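Local coordinates for D-threo-3-hydroxyaspartate dehydratase (Delftia, PDB 3WQC), which catalyses the pyridoxal phosphate-dependent deamination of D-threo-3-hydroxyaspartate to oxaloacetate and ammonia, and also dehydrates D-serine and the L-threo and L-erythro isomers, at residues 187-192 and 196-201; 245-250 and 360-365; 275-278 and 283-286; 291-296 and 322-327. One frame throughout, in Å; residues are numbered along the deposited sequence.

Contact 1 (187-192 and 196-201); sequences YELDTP and QALAER. With PLP (pyridoxal-5'-phosphate), chain J.
P192 passes its carbonyl O to Q196 N in an i to i+4 hydrogen bond of 2.9 Å (N-H...O angle 159°), so that 187-192, loop and a short 3-10 turn, runs directly into the first turn of helix 192-215. T191 stands at the N-cap, its OG1 making a weak hydrogen bond to A194 N. Beside the backbone bond, Q196 CB rests 3.4 Å from P192 O. The apolar part is a leucine pair that bridges the bend: L189 CD1 lies 3.7 Å from L198 CD2 and also reaches L198 CB at 3.9 Å, the two side chains crossing obliquely. L198 has its CG opposite the backbone N (chi1 176°), which turns CD2 to the incoming loop; its other neighbours there are S185 and S186, while L189 also leans on A194 and L195. Family and topology make this a strand-to-helix connection of the alanine racemase-type alpha/beta barrel, the loop following strand 175-180. At its start the loop turns from surface packing to cofactor binding. The CB of Y187 leaves on the side away from the helix, the ring ends at the cofactor phosphate, and its OH donates a very short hydrogen bond of 2.5 Å to O2P of pyridoxal phosphate. The phosphate oxygen meets the ring edge-on, in the ring plane, with Y187 CE1 3.3 Å from O2P. A phenylalanine here would probably keep the ring packing against P229, V254 and M255 but leave O2P without this hydroxyl donor. T228 OG1 is also hydrogen-bonded to the cofactor.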
loop_
_atom_site.group_PDB
_atom_site.type_symbol
_atom_site.label_atom_id
_atom_site.label_comp_id
_atom_site.label_asym_id
_atom_site.label_seq_id
_atom_site.Cartn_x
_atom_site.Cartn_y
_atom_site.Cartn_z
ATOM N N TYR B 187 6.741 -14.749 -12.922
ATOM C CA TYR B 187 5.461 -13.997 -12.872
ATOM C C TYR B 187 5.101 -13.449 -14.204
ATOM O O TYR B 187 3.981 -12.993 -14.389
ATOM C CB TYR B 187 5.599 -12.860 -11.878
ATOM C CG TYR B 187 5.390 -13.321 -10.434
ATOM C CD1 TYR B 187 6.151 -14.355 -9.826
ATOM C CD2 TYR B 187 4.417 -12.675 -9.631
ATOM C CE1 TYR B 187 5.971 -14.711 -8.485
ATOM C CE2 TYR B 187 4.217 -13.061 -8.301
ATOM C CZ TYR B 187 4.981 -14.050 -7.723
ATOM O OH TYR B 187 4.741 -14.410 -6.422
ATOM N N GLU B 188 6.037 -13.518 -15.175
ATOM C CA GLU B 188 5.733 -13.059 -16.544
ATOM C C GLU B 188 5.157 -14.203 -17.380
ATOM O O GLU B 188 4.799 -13.946 -18.554
ATOM C CB GLU B 188 7.017 -12.508 -17.189
ATOM C CG GLU B 188 7.563 -11.196 -16.541
ATOM C CD GLU B 188 9.084 -11.112 -16.655
ATOM O OE1 GLU B 188 9.692 -11.588 -17.662
ATOM O OE2 GLU B 188 9.705 -10.607 -15.696
ATOM N N LEU B 189 5.052 -15.430 -16.863
ATOM C CA LEU B 189 4.691 -16.604 -17.688
ATOM C C LEU B 189 3.233 -16.959 -17.428
ATOM O O LEU B 189 2.635 -16.498 -16.423
ATOM C CB LEU B 189 5.562 -17.823 -17.273
ATOM C CG LEU B 189 7.074 -17.503 -17.555
ATOM C CD1 LEU B 189 7.958 -18.684 -17.140
ATOM C CD2 LEU B 189 7.364 -16.999 -18.981
ATOM N N ASP B 190 2.686 -17.825 -18.275
ATOM C CA ASP B 190 1.292 -18.216 -18.165
ATOM C C ASP B 190 0.927 -19.535 -18.815
ATOM O O ASP B 190 -0.282 -19.773 -19.079
ATOM C CB ASP B 190 0.321 -17.073 -18.611
ATOM C CG ASP B 190 0.461 -16.738 -20.078
ATOM O OD1 ASP B 190 1.107 -17.520 -20.786
ATOM O OD2 ASP B 190 -0.236 -15.808 -20.588
ATOM N N THR B 191 1.945 -20.391 -19.040
ATOM C CA THR B 191 1.722 -21.741 -19.539
ATOM C C THR B 191 2.463 -22.725 -18.689
ATOM O O THR B 191 3.540 -22.385 -18.188
ATOM C CB THR B 191 2.146 -21.898 -21.005
ATOM O OG1 THR B 191 3.533 -21.611 -21.132
ATOM C CG2 THR B 191 1.352 -20.941 -21.950
ATOM N N PRO B 192 1.961 -23.952 -18.608
ATOM C CA PRO B 192 2.681 -24.925 -17.790
ATOM C C PRO B 192 4.028 -25.266 -18.400
ATOM O O PRO B 192 5.015 -25.487 -17.625
ATOM C CB PRO B 192 1.739 -26.149 -17.731
ATOM C CG PRO B 192 0.479 -25.713 -18.362
ATOM C CD PRO B 192 0.697 -24.492 -19.166
ATOM N N GLN B 196 7.503 -24.912 -16.252
ATOM C CA GLN B 196 8.292 -26.089 -15.945
ATOM C C GLN B 196 9.745 -25.852 -16.412
ATOM O O GLN B 196 10.700 -26.212 -15.710
ATOM C CB GLN B 196 7.685 -27.348 -16.632
ATOM C CG GLN B 196 8.473 -28.662 -16.368
ATOM C CD GLN B 196 7.842 -29.876 -17.067
ATOM O OE1 GLN B 196 6.681 -30.180 -16.885
ATOM N NE2 GLN B 196 8.612 -30.535 -17.867
ATOM N N ALA B 197 9.911 -25.235 -17.577
ATOM C CA ALA B 197 11.270 -24.970 -18.138
ATOM C C ALA B 197 11.984 -23.966 -17.247
ATOM O O ALA B 197 13.187 -24.163 -16.958
ATOM C CB ALA B 197 11.183 -24.433 -19.596
ATOM N N LEU B 198 11.297 -22.919 -16.779
ATOM C CA LEU B 198 11.966 -21.899 -15.927
ATOM C C LEU B 198 12.325 -22.555 -14.594
ATOM O O LEU B 198 13.399 -22.269 -14.086
ATOM C CB LEU B 198 11.069 -20.647 -15.783
ATOM C CG LEU B 198 11.703 -19.605 -14.799
ATOM C CD1 LEU B 198 13.033 -19.049 -15.316
ATOM C CD2 LEU B 198 10.648 -18.541 -14.607
ATOM N N ALA B 199 11.456 -23.430 -14.047
ATOM C CA ALA B 199 11.732 -24.082 -12.762
ATOM C C ALA B 199 13.030 -24.872 -12.950
ATOM O O ALA B 199 13.846 -24.958 -11.996
ATOM C CB ALA B 199 10.567 -24.924 -12.279
ATOM N N GLU B 200 13.152 -25.588 -14.077
ATOM C CA GLU B 200 14.414 -26.387 -14.367
ATOM C C GLU B 200 15.648 -25.441 -14.506
ATOM O O GLU B 200 16.730 -25.775 -13.971
ATOM C CB GLU B 200 14.237 -27.242 -15.602
ATOM C CG GLU B 200 15.538 -27.933 -16.027
ATOM C CD GLU B 200 16.175 -28.852 -15.019
ATOM O OE1 GLU B 200 17.398 -29.106 -15.238
ATOM O OE2 GLU B 200 15.564 -29.298 -14.000
ATOM N N ARG B 201 15.509 -24.287 -15.160
ATOM C CA ARG B 201 16.636 -23.310 -15.279
ATOM C C ARG B 201 17.013 -22.816 -13.868
ATOM O O ARG B 201 18.217 -22.655 -13.543
ATOM C CB ARG B 201 16.222 -22.109 -16.138
ATOM C CG ARG B 201 17.156 -20.966 -16.363
ATOM C CD ARG B 201 16.557 -19.965 -17.437
ATOM N NE ARG B 201 17.279 -18.738 -17.351
ATOM C CZ ARG B 201 18.368 -18.487 -18.055
ATOM N NH1 ARG B 201 18.799 -19.378 -18.963
ATOM N NH2 ARG B 201 18.978 -17.328 -17.915
HETATM N N1 PLP J . 12.292 -15.956 -2.251
HETATM C C2 PLP J . 12.569 -14.637 -2.253
HETATM C C2A PLP J . 13.998 -14.148 -2.182
HETATM C C3 PLP J . 11.475 -13.697 -2.310
HETATM O O3 PLP J . 11.749 -12.402 -2.287
HETATM C C4 PLP J . 10.137 -14.223 -2.387
HETATM C C4A PLP J . 9.048 -13.302 -2.403
HETATM C C5 PLP J . 9.942 -15.636 -2.377
HETATM C C6 PLP J . 11.067 -16.473 -2.381
HETATM C C5A PLP J . 8.560 -16.235 -2.462
HETATM O O4P PLP J . 7.993 -15.950 -3.824
HETATM P P PLP J . 6.412 -16.134 -4.002
HETATM O O1P PLP J . 6.144 -17.461 -3.395
HETATM O O2P PLP J . 6.241 -16.132 -5.480
HETATM O O3P PLP J . 5.705 -15.073 -3.263
#

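Contact 2 (245-250 and 360-365); sequences AGVYVF and NHACAT. With MG (magnesium ion), chain K; PLP (pyridoxal-5'-phosphate), chain J.
V247 and A362 carry most of this buried contact, one from the phosphate-binding loop of the barrel domain and the other from the start of helix 362-366. V247 CG2 sits 4.0 Å from A362 CB and 3.8 Å from C363 SG. The valine is turned with CG1 wedged between its own N and carbonyl carbon (chi1 69°), which sets CG2 toward the helix and leaves CG1 beside the cofactor phosphate. A362 CB fills the angle between V247 and F250, lying 4.1 Å from F250 CB and near the plane of the phenyl ring, at its edge. The same loop grips the phosphate by its main chain: G246 N gives O1P of pyridoxal phosphate a nearly straight bond of 2.6 Å (172°), and V247 N a longer one to O3P. Across the interface lies the metal centre. The magnesium ion is held by H361 NE2 at 2.1 Å and by C363 SG at 2.6 Å, and four waters complete an octahedron; manganese, cobalt and nickel are the enzyme's known divalent cofactors. The water opposite H361 donates to the phosphate O3P at 2.5 Å, tying metal to cofactor, while D296 OD2 is hydrogen-bonded to H361 ND1 on the far side of the imidazole and probably fixes its rotation. The contact thus joins two domains at the active site. Around it, F250 and A362 both pack on L268 of strand 268-278, the F250 ring meets Y372 edge-to-face, V249 lies against helices 27-44 and 58-66, and W290 of the second subunit adjoins H361.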
loop_
_atom_site.group_PDB
_atom_site.type_symbol
_atom_site.label_atom_id
_atom_site.label_comp_id
_atom_site.label_asym_id
_atom_site.label_seq_id
_atom_site.Cartn_x
_atom_site.Cartn_y
_atom_site.Cartn_z
ATOM N N ALA B 245 8.602 -20.443 -0.794
ATOM C CA ALA B 245 7.396 -19.939 -1.527
ATOM C C ALA B 245 6.565 -19.247 -0.454
ATOM O O ALA B 245 6.627 -19.609 0.735
ATOM C CB ALA B 245 6.556 -21.111 -2.074
ATOM N N GLY B 246 5.901 -18.184 -0.872
ATOM C CA GLY B 246 5.128 -17.379 0.133
ATOM C C GLY B 246 3.703 -17.105 -0.315
ATOM O O GLY B 246 2.788 -17.273 0.517
ATOM N N VAL B 247 3.477 -16.586 -1.524
ATOM C CA VAL B 247 2.125 -16.051 -1.857
ATOM C C VAL B 247 1.147 -17.209 -1.900
ATOM O O VAL B 247 -0.060 -16.965 -1.712
ATOM C CB VAL B 247 2.108 -15.240 -3.161
ATOM C CG1 VAL B 247 2.342 -16.124 -4.424
ATOM C CG2 VAL B 247 0.829 -14.399 -3.229
ATOM N N TYR B 248 1.602 -18.434 -2.155
ATOM C CA TYR B 248 0.696 -19.603 -2.232
ATOM C C TYR B 248 -0.217 -19.727 -1.014
ATOM O O TYR B 248 -1.260 -20.398 -1.114
ATOM C CB TYR B 248 1.542 -20.909 -2.391
ATOM C CG TYR B 248 2.066 -21.355 -1.039
ATOM C CD1 TYR B 248 3.241 -20.823 -0.469
ATOM C CD2 TYR B 248 1.369 -22.335 -0.267
ATOM C CE1 TYR B 248 3.678 -21.182 0.795
ATOM C CE2 TYR B 248 1.781 -22.658 0.996
ATOM C CZ TYR B 248 2.950 -22.164 1.520
ATOM O OH TYR B 248 3.387 -22.526 2.769
ATOM N N VAL B 249 0.170 -19.256 0.154
ATOM C CA VAL B 249 -0.618 -19.456 1.339
ATOM C C VAL B 249 -2.036 -18.915 1.112
ATOM O O VAL B 249 -3.046 -19.550 1.598
ATOM C CB VAL B 249 0.090 -18.894 2.625
ATOM C CG1 VAL B 249 0.181 -17.341 2.639
ATOM C CG2 VAL B 249 -0.599 -19.374 3.922
ATOM N N PHE B 250 -2.116 -17.783 0.390
ATOM C CA PHE B 250 -3.430 -17.228 0.025
ATOM C C PHE B 250 -3.795 -17.336 -1.425
ATOM O O PHE B 250 -5.003 -17.359 -1.777
ATOM C CB PHE B 250 -3.522 -15.714 0.430
ATOM C CG PHE B 250 -3.246 -15.471 1.910
ATOM C CD1 PHE B 250 -3.702 -16.373 2.939
ATOM C CD2 PHE B 250 -2.598 -14.293 2.289
ATOM C CE1 PHE B 250 -3.472 -16.092 4.311
ATOM C CE2 PHE B 250 -2.405 -14.007 3.653
ATOM C CZ PHE B 250 -2.803 -14.904 4.650
ATOM N N ASN B 360 -5.532 -8.407 -6.715
ATOM C CA ASN B 360 -4.488 -8.689 -7.709
ATOM C C ASN B 360 -3.304 -9.417 -7.017
ATOM O O ASN B 360 -2.870 -10.459 -7.580
ATOM C CB ASN B 360 -3.892 -7.398 -8.306
ATOM C CG ASN B 360 -4.829 -6.761 -9.369
ATOM O OD1 ASN B 360 -4.452 -6.749 -10.547
ATOM N ND2 ASN B 360 -6.021 -6.274 -9.021
ATOM N N HIS B 361 -2.809 -8.932 -5.878
ATOM C CA HIS B 361 -1.561 -9.365 -5.348
ATOM C C HIS B 361 -1.720 -9.485 -3.872
ATOM O O HIS B 361 -1.887 -8.459 -3.155
ATOM C CB HIS B 361 -0.488 -8.335 -5.725
ATOM C CG HIS B 361 0.892 -8.700 -5.312
ATOM N ND1 HIS B 361 1.957 -7.845 -5.567
ATOM C CD2 HIS B 361 1.408 -9.844 -4.762
ATOM C CE1 HIS B 361 3.143 -8.425 -5.151
ATOM N NE2 HIS B 361 2.838 -9.663 -4.664
ATOM N N ALA B 362 -1.770 -10.722 -3.345
ATOM C CA ALA B 362 -2.093 -10.903 -1.902
ATOM C C ALA B 362 -1.081 -10.178 -1.001
ATOM O O ALA B 362 -1.472 -9.548 0.002
ATOM C CB ALA B 362 -2.146 -12.405 -1.529
ATOM N N CYS B 363 0.204 -10.160 -1.376
ATOM C CA CYS B 363 1.238 -9.574 -0.482
ATOM C C CYS B 363 0.975 -8.069 -0.373
ATOM O O CYS B 363 1.232 -7.460 0.652
ATOM C CB CYS B 363 2.634 -9.765 -1.159
ATOM S SG CYS B 363 2.850 -11.508 -1.752
ATOM N N ALA B 364 0.583 -7.455 -1.508
ATOM C CA ALA B 364 0.389 -5.974 -1.532
ATOM C C ALA B 364 -0.890 -5.600 -0.796
ATOM O O ALA B 364 -0.942 -4.686 0.047
ATOM C CB ALA B 364 0.337 -5.506 -2.970
ATOM N N THR B 365 -2.005 -6.369 -1.041
ATOM C CA THR B 365 -3.288 -6.041 -0.330
ATOM C C THR B 365 -3.125 -6.309 1.140
ATOM O O THR B 365 -3.558 -5.442 1.954
ATOM C CB THR B 365 -4.430 -6.909 -0.907
ATOM O OG1 THR B 365 -4.586 -6.581 -2.308
ATOM C CG2 THR B 365 -5.724 -6.748 -0.096
HETATM MG MG MG K . 4.221 -11.138 -3.939
HETATM N N1 PLP J . 12.292 -15.956 -2.251
HETATM C C2 PLP J . 12.569 -14.637 -2.253
HETATM C C2A PLP J . 13.998 -14.148 -2.182
HETATM C C3 PLP J . 11.475 -13.697 -2.310
HETATM O O3 PLP J . 11.749 -12.402 -2.287
HETATM C C4 PLP J . 10.137 -14.223 -2.387
HETATM C C4A PLP J . 9.048 -13.302 -2.403
HETATM C C5 PLP J . 9.942 -15.636 -2.377
HETATM C C6 PLP J . 11.067 -16.473 -2.381
HETATM C C5A PLP J . 8.560 -16.235 -2.462
HETATM O O4P PLP J . 7.993 -15.950 -3.824
HETATM P P PLP J . 6.412 -16.134 -4.002
HETATM O O1P PLP J . 6.144 -17.461 -3.395
HETATM O O2P PLP J . 6.241 -16.132 -5.480
HETATM O O3P PLP J . 5.705 -15.073 -3.263
HETATM O O HOH W 1 5.737 -12.555 -3.584
HETATM O O HOH W 2 5.313 -10.772 -5.841
HETATM O O HOH W 3 5.523 -9.618 -3.254
HETATM O O HOH W 4 3.253 -12.615 -4.986
#

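Contact 3 (275-278 and 283-286); sequences IGHQ and WAIV
A classic beta bulge sets I275 and G276 together opposite I285 in the antiparallel hairpin of strands 268-278 and 283-286. I285 O takes I275 N at 2.8 Å and, weakly, G276 N; in return I285 N donates an almost straight bond (177°) to G276 O. Beyond the bulge the strands run in regular register, H277 with A284 as a non-hydrogen-bonded pair and Q278 with W283 as a hydrogen-bonded one. The I275 side chain runs along the bulged end. Its CB stands 4.2 Å from I285 O; CG1, placed between the residue's own N and carbonyl carbon (chi1 59°), comes to 3.5 Å from that oxygen and to 4.0 Å from I285 CG2, the two isoleucines crossing at about a right angle; CD1, at the tip, ends 4.1 Å from V286 O. An alanine at this position would probably open a gap beside I285 CG2 and the V286 backbone, and take away packing on V95 of the second subunit. On the face shared by H277 and A284, the imidazole CD2 touches A284 CB, and H277 NE2 is hydrogen-bonded to F349 O. The other face, with Q278, W283 and I285, meets the second subunit: Q278 NE2 is hydrogen-bonded there to R151 O and G153 O of that chain, on the loop that contributes R151 to that subunit's own cofactor pocket. The bend of Q278 at chi2 carries its amide off, with the amide plane 74° from the W283 ring, while its aliphatic part stays on the indole: Q278 CG lies 3.7 Å from W283 CE3.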
loop_
_atom_site.group_PDB
_atom_site.type_symbol
_atom_site.label_atom_id
_atom_site.label_comp_id
_atom_site.label_asym_id
_atom_site.label_seq_id
_atom_site.Cartn_x
_atom_site.Cartn_y
_atom_site.Cartn_z
ATOM N N ILE B 275 -21.573 1.988 -0.906
ATOM C CA ILE B 275 -21.901 3.238 -0.282
ATOM C C ILE B 275 -22.536 4.259 -1.254
ATOM O O ILE B 275 -22.939 5.358 -0.844
ATOM C CB ILE B 275 -20.640 3.882 0.384
ATOM C CG1 ILE B 275 -19.539 4.117 -0.669
ATOM C CG2 ILE B 275 -20.127 2.978 1.508
ATOM C CD1 ILE B 275 -18.327 4.939 -0.131
ATOM N N GLY B 276 -22.711 3.888 -2.519
ATOM C CA GLY B 276 -23.331 4.833 -3.455
ATOM C C GLY B 276 -23.346 4.272 -4.849
ATOM O O GLY B 276 -22.902 3.128 -5.061
ATOM N N HIS B 277 -23.894 5.053 -5.794
ATOM C CA HIS B 277 -23.932 4.682 -7.195
ATOM C C HIS B 277 -23.750 5.876 -8.128
ATOM O O HIS B 277 -24.009 7.039 -7.739
ATOM C CB HIS B 277 -25.302 4.070 -7.524
ATOM C CG HIS B 277 -25.645 2.865 -6.709
ATOM N ND1 HIS B 277 -26.269 2.917 -5.468
ATOM C CD2 HIS B 277 -25.305 1.551 -6.909
ATOM C CE1 HIS B 277 -26.391 1.663 -4.972
ATOM N NE2 HIS B 277 -25.779 0.824 -5.840
ATOM N N GLN B 278 -23.438 5.583 -9.422
ATOM C CA GLN B 278 -23.732 6.556 -10.575
ATOM C C GLN B 278 -24.522 5.708 -11.576
ATOM O O GLN B 278 -23.964 4.922 -12.370
ATOM C CB GLN B 278 -22.458 7.174 -11.213
ATOM C CG GLN B 278 -21.728 8.149 -10.298
ATOM C CD GLN B 278 -22.536 9.377 -9.869
ATOM O OE1 GLN B 278 -23.672 9.608 -10.354
ATOM N NE2 GLN B 278 -22.016 10.151 -8.960
ATOM N N TRP B 283 -22.245 2.384 -12.374
ATOM C CA TRP B 283 -21.276 2.261 -11.278
ATOM C C TRP B 283 -21.892 2.001 -9.971
ATOM O O TRP B 283 -22.905 2.685 -9.629
ATOM C CB TRP B 283 -20.559 3.577 -11.059
ATOM C CG TRP B 283 -19.593 4.003 -12.142
ATOM C CD1 TRP B 283 -19.306 3.334 -13.363
ATOM C CD2 TRP B 283 -18.783 5.223 -12.135
ATOM N NE1 TRP B 283 -18.376 4.047 -14.071
ATOM C CE2 TRP B 283 -18.015 5.216 -13.372
ATOM C CE3 TRP B 283 -18.667 6.329 -11.275
ATOM C CZ2 TRP B 283 -17.138 6.268 -13.718
ATOM C CZ3 TRP B 283 -17.745 7.342 -11.597
ATOM C CH2 TRP B 283 -17.009 7.335 -12.821
ATOM N N ALA B 284 -21.382 1.028 -9.193
ATOM C CA ALA B 284 -21.628 1.019 -7.735
ATOM C C ALA B 284 -20.328 1.521 -7.093
ATOM O O ALA B 284 -19.249 1.197 -7.557
ATOM C CB ALA B 284 -21.970 -0.412 -7.226
ATOM N N ILE B 285 -20.425 2.339 -6.049
ATOM C CA ILE B 285 -19.243 2.836 -5.371
ATOM C C ILE B 285 -19.133 2.045 -4.060
ATOM O O ILE B 285 -20.131 1.930 -3.280
ATOM C CB ILE B 285 -19.377 4.371 -5.085
ATOM C CG1 ILE B 285 -19.740 5.250 -6.336
ATOM C CG2 ILE B 285 -18.135 4.844 -4.333
ATOM C CD1 ILE B 285 -18.985 4.950 -7.478
ATOM N N VAL B 286 -17.914 1.503 -3.757
ATOM C CA VAL B 286 -17.732 0.738 -2.529
ATOM C C VAL B 286 -16.675 1.430 -1.689
ATOM O O VAL B 286 -15.950 2.333 -2.177
ATOM C CB VAL B 286 -17.309 -0.713 -2.831
ATOM C CG1 VAL B 286 -18.466 -1.456 -3.545
ATOM C CG2 VAL B 286 -15.973 -0.797 -3.618
#

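Contact 4 (291-296 and 322-327); sequences MAMSRD and FVLTGA
This is a small, mostly buried packing contact, in which the end of helix 290-293 and the turn after it lie against strand 322-327 in the beta-rich C-terminal domain. Its apolar half is M293 against L324, where M293 CG comes to 4.1 Å from L324 CD1. The two side chains meet at about a right angle, and the methionine is bent at both chi2 and chi3 (-46° and -59°), so that its thioether folds back instead of running out along the leucine. I357 of strand 354-358 packs on both residues. S294 is the first to leave the helix, with positive phi, and the turn that follows is an ST turn: S294 OG accepts a hydrogen bond from D296 N at 3.0 Å. The same hydroxyl donates to M293 O at 2.7 Å, in the carbonyl plane and on a lone pair, so both roles of the oxygen are filled within the turn. On the other side, the strand is bulged at T325 and G326, which share I333 as partner on strand 332-336, just before A327. Here R295 arrives: its chain, bent at chi2 and chi3, brings NH1 to 3.3 Å from A327 O, which lies oblique to the guanidinium plane. The firmer partners of this arginine are outside the two segments. NH1 is hydrogen-bonded to Y308 OH, whose residue also packs on A327, and NE forms a salt bridge with D296 of the second subunit, while D296 of this chain pairs likewise with R295 of the second subunit.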
loop_
_atom_site.group_PDB
_atom_site.type_symbol
_atom_site.label_atom_id
_atom_site.label_comp_id
_atom_site.label_asym_id
_atom_site.label_seq_id
_atom_site.Cartn_x
_atom_site.Cartn_y
_atom_site.Cartn_z
ATOM N N MET B 291 -6.593 2.286 -0.900
ATOM C CA MET B 291 -5.981 2.116 0.439
ATOM C C MET B 291 -6.310 0.711 0.984
ATOM O O MET B 291 -5.506 0.161 1.721
ATOM C CB MET B 291 -6.489 3.187 1.409
ATOM C CG MET B 291 -5.735 3.224 2.776
ATOM S SD MET B 291 -3.957 3.601 2.581
ATOM C CE MET B 291 -4.081 5.380 2.278
ATOM N N ALA B 292 -7.455 0.113 0.631
ATOM C CA ALA B 292 -7.754 -1.271 1.027
ATOM C C ALA B 292 -7.102 -2.249 0.067
ATOM O O ALA B 292 -6.511 -3.270 0.501
ATOM C CB ALA B 292 -9.259 -1.487 1.030
ATOM N N MET B 293 -7.239 -2.046 -1.259
ATOM C CA MET B 293 -6.783 -3.074 -2.197
ATOM C C MET B 293 -5.253 -2.985 -2.447
ATOM O O MET B 293 -4.679 -4.019 -2.924
ATOM C CB MET B 293 -7.468 -2.949 -3.555
ATOM C CG MET B 293 -8.997 -3.091 -3.491
ATOM S SD MET B 293 -9.624 -4.487 -2.494
ATOM C CE MET B 293 -8.834 -5.907 -3.368
ATOM N N SER B 294 -4.665 -1.823 -2.143
ATOM C CA SER B 294 -3.368 -1.431 -2.642
ATOM C C SER B 294 -3.471 -0.953 -4.107
ATOM O O SER B 294 -4.471 -1.274 -4.819
ATOM C CB SER B 294 -2.212 -2.455 -2.538
ATOM O OG SER B 294 -2.203 -3.325 -3.684
ATOM N N ARG B 295 -2.429 -0.229 -4.526
ATOM C CA ARG B 295 -2.381 0.193 -5.926
ATOM C C ARG B 295 -1.907 -0.950 -6.886
ATOM O O ARG B 295 -1.740 -0.658 -8.088
ATOM C CB ARG B 295 -1.423 1.420 -6.118
ATOM C CG ARG B 295 -2.141 2.727 -5.763
ATOM C CD ARG B 295 -3.170 3.092 -6.825
ATOM N NE ARG B 295 -3.253 4.532 -6.914
ATOM C CZ ARG B 295 -4.209 5.183 -7.547
ATOM N NH1 ARG B 295 -5.236 4.495 -8.113
ATOM N NH2 ARG B 295 -4.125 6.541 -7.626
ATOM N N ASP B 296 -1.658 -2.174 -6.404
ATOM C CA ASP B 296 -1.146 -3.207 -7.292
ATOM C C ASP B 296 -2.132 -3.483 -8.445
ATOM O O ASP B 296 -3.325 -3.745 -8.232
ATOM C CB ASP B 296 -0.857 -4.473 -6.501
ATOM C CG ASP B 296 0.064 -5.421 -7.258
ATOM O OD1 ASP B 296 -0.398 -6.015 -8.252
ATOM O OD2 ASP B 296 1.246 -5.516 -6.810
ATOM N N PHE B 322 -18.099 -8.544 -13.066
ATOM C CA PHE B 322 -17.978 -7.312 -12.249
ATOM C C PHE B 322 -16.635 -7.249 -11.595
ATOM O O PHE B 322 -16.206 -8.249 -10.962
ATOM C CB PHE B 322 -19.076 -7.282 -11.183
ATOM C CG PHE B 322 -20.479 -7.095 -11.796
ATOM C CD1 PHE B 322 -20.868 -5.869 -12.356
ATOM C CD2 PHE B 322 -21.299 -8.176 -11.913
ATOM C CE1 PHE B 322 -22.145 -5.689 -12.902
ATOM C CE2 PHE B 322 -22.580 -8.057 -12.467
ATOM C CZ PHE B 322 -22.988 -6.820 -12.990
ATOM N N VAL B 323 -15.968 -6.111 -11.788
ATOM C CA VAL B 323 -14.680 -5.927 -11.108
ATOM C C VAL B 323 -14.623 -4.510 -10.567
ATOM O O VAL B 323 -15.515 -3.705 -10.877
ATOM C CB VAL B 323 -13.478 -6.116 -12.126
ATOM C CG1 VAL B 323 -13.463 -7.535 -12.717
ATOM C CG2 VAL B 323 -13.495 -5.033 -13.248
ATOM N N LEU B 324 -13.610 -4.141 -9.776
ATOM C CA LEU B 324 -13.430 -2.728 -9.445
ATOM C C LEU B 324 -12.665 -2.137 -10.643
ATOM O O LEU B 324 -11.446 -2.377 -10.853
ATOM C CB LEU B 324 -12.612 -2.621 -8.162
ATOM C CG LEU B 324 -13.284 -3.196 -6.911
ATOM C CD1 LEU B 324 -12.443 -2.768 -5.634
ATOM C CD2 LEU B 324 -14.739 -2.650 -6.813
ATOM N N THR B 325 -13.351 -1.333 -11.446
ATOM C CA THR B 325 -12.736 -0.808 -12.639
ATOM C C THR B 325 -11.856 0.433 -12.316
ATOM O O THR B 325 -11.033 0.842 -13.152
ATOM C CB THR B 325 -13.795 -0.445 -13.708
ATOM O OG1 THR B 325 -14.717 0.473 -13.093
ATOM C CG2 THR B 325 -14.527 -1.690 -14.226
ATOM N N GLY B 326 -12.063 1.054 -11.141
ATOM C CA GLY B 326 -11.213 2.197 -10.775
ATOM C C GLY B 326 -11.179 2.263 -9.249
ATOM O O GLY B 326 -11.964 1.565 -8.567
ATOM N N ALA B 327 -10.240 3.053 -8.769
ATOM C CA ALA B 327 -10.124 3.210 -7.301
ATOM C C ALA B 327 -9.488 4.528 -6.984
ATOM O O ALA B 327 -8.488 4.959 -7.618
ATOM C CB ALA B 327 -9.250 2.052 -6.746
#

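How the contacts relate
Contact 1 is the surface member, in a barrel loop; contact 2 lies deepest, its centre about 5 Å from the centre of the chain, and joins the barrel domain to the C-terminal domain. They share the cofactor phosphate and touch where Y187 OH meets V247 CG1 at 3.6 Å. Contacts 3 and 4 both reach the same mixed sheet, contact 4 by its strand 322-327, and the second subunit; they meet through V286 CG2 and L324 CD2. Contact 4 also leans on contact 2, T365 OG1 being hydrogen-bonded to M293 O. Backbone bonding dominates contact 3, apolar packing between metal-binding and phosphate-binding segments contact 2; contact 1 adds one backbone bond to a leucine pair, and contact 4 is sparse packing.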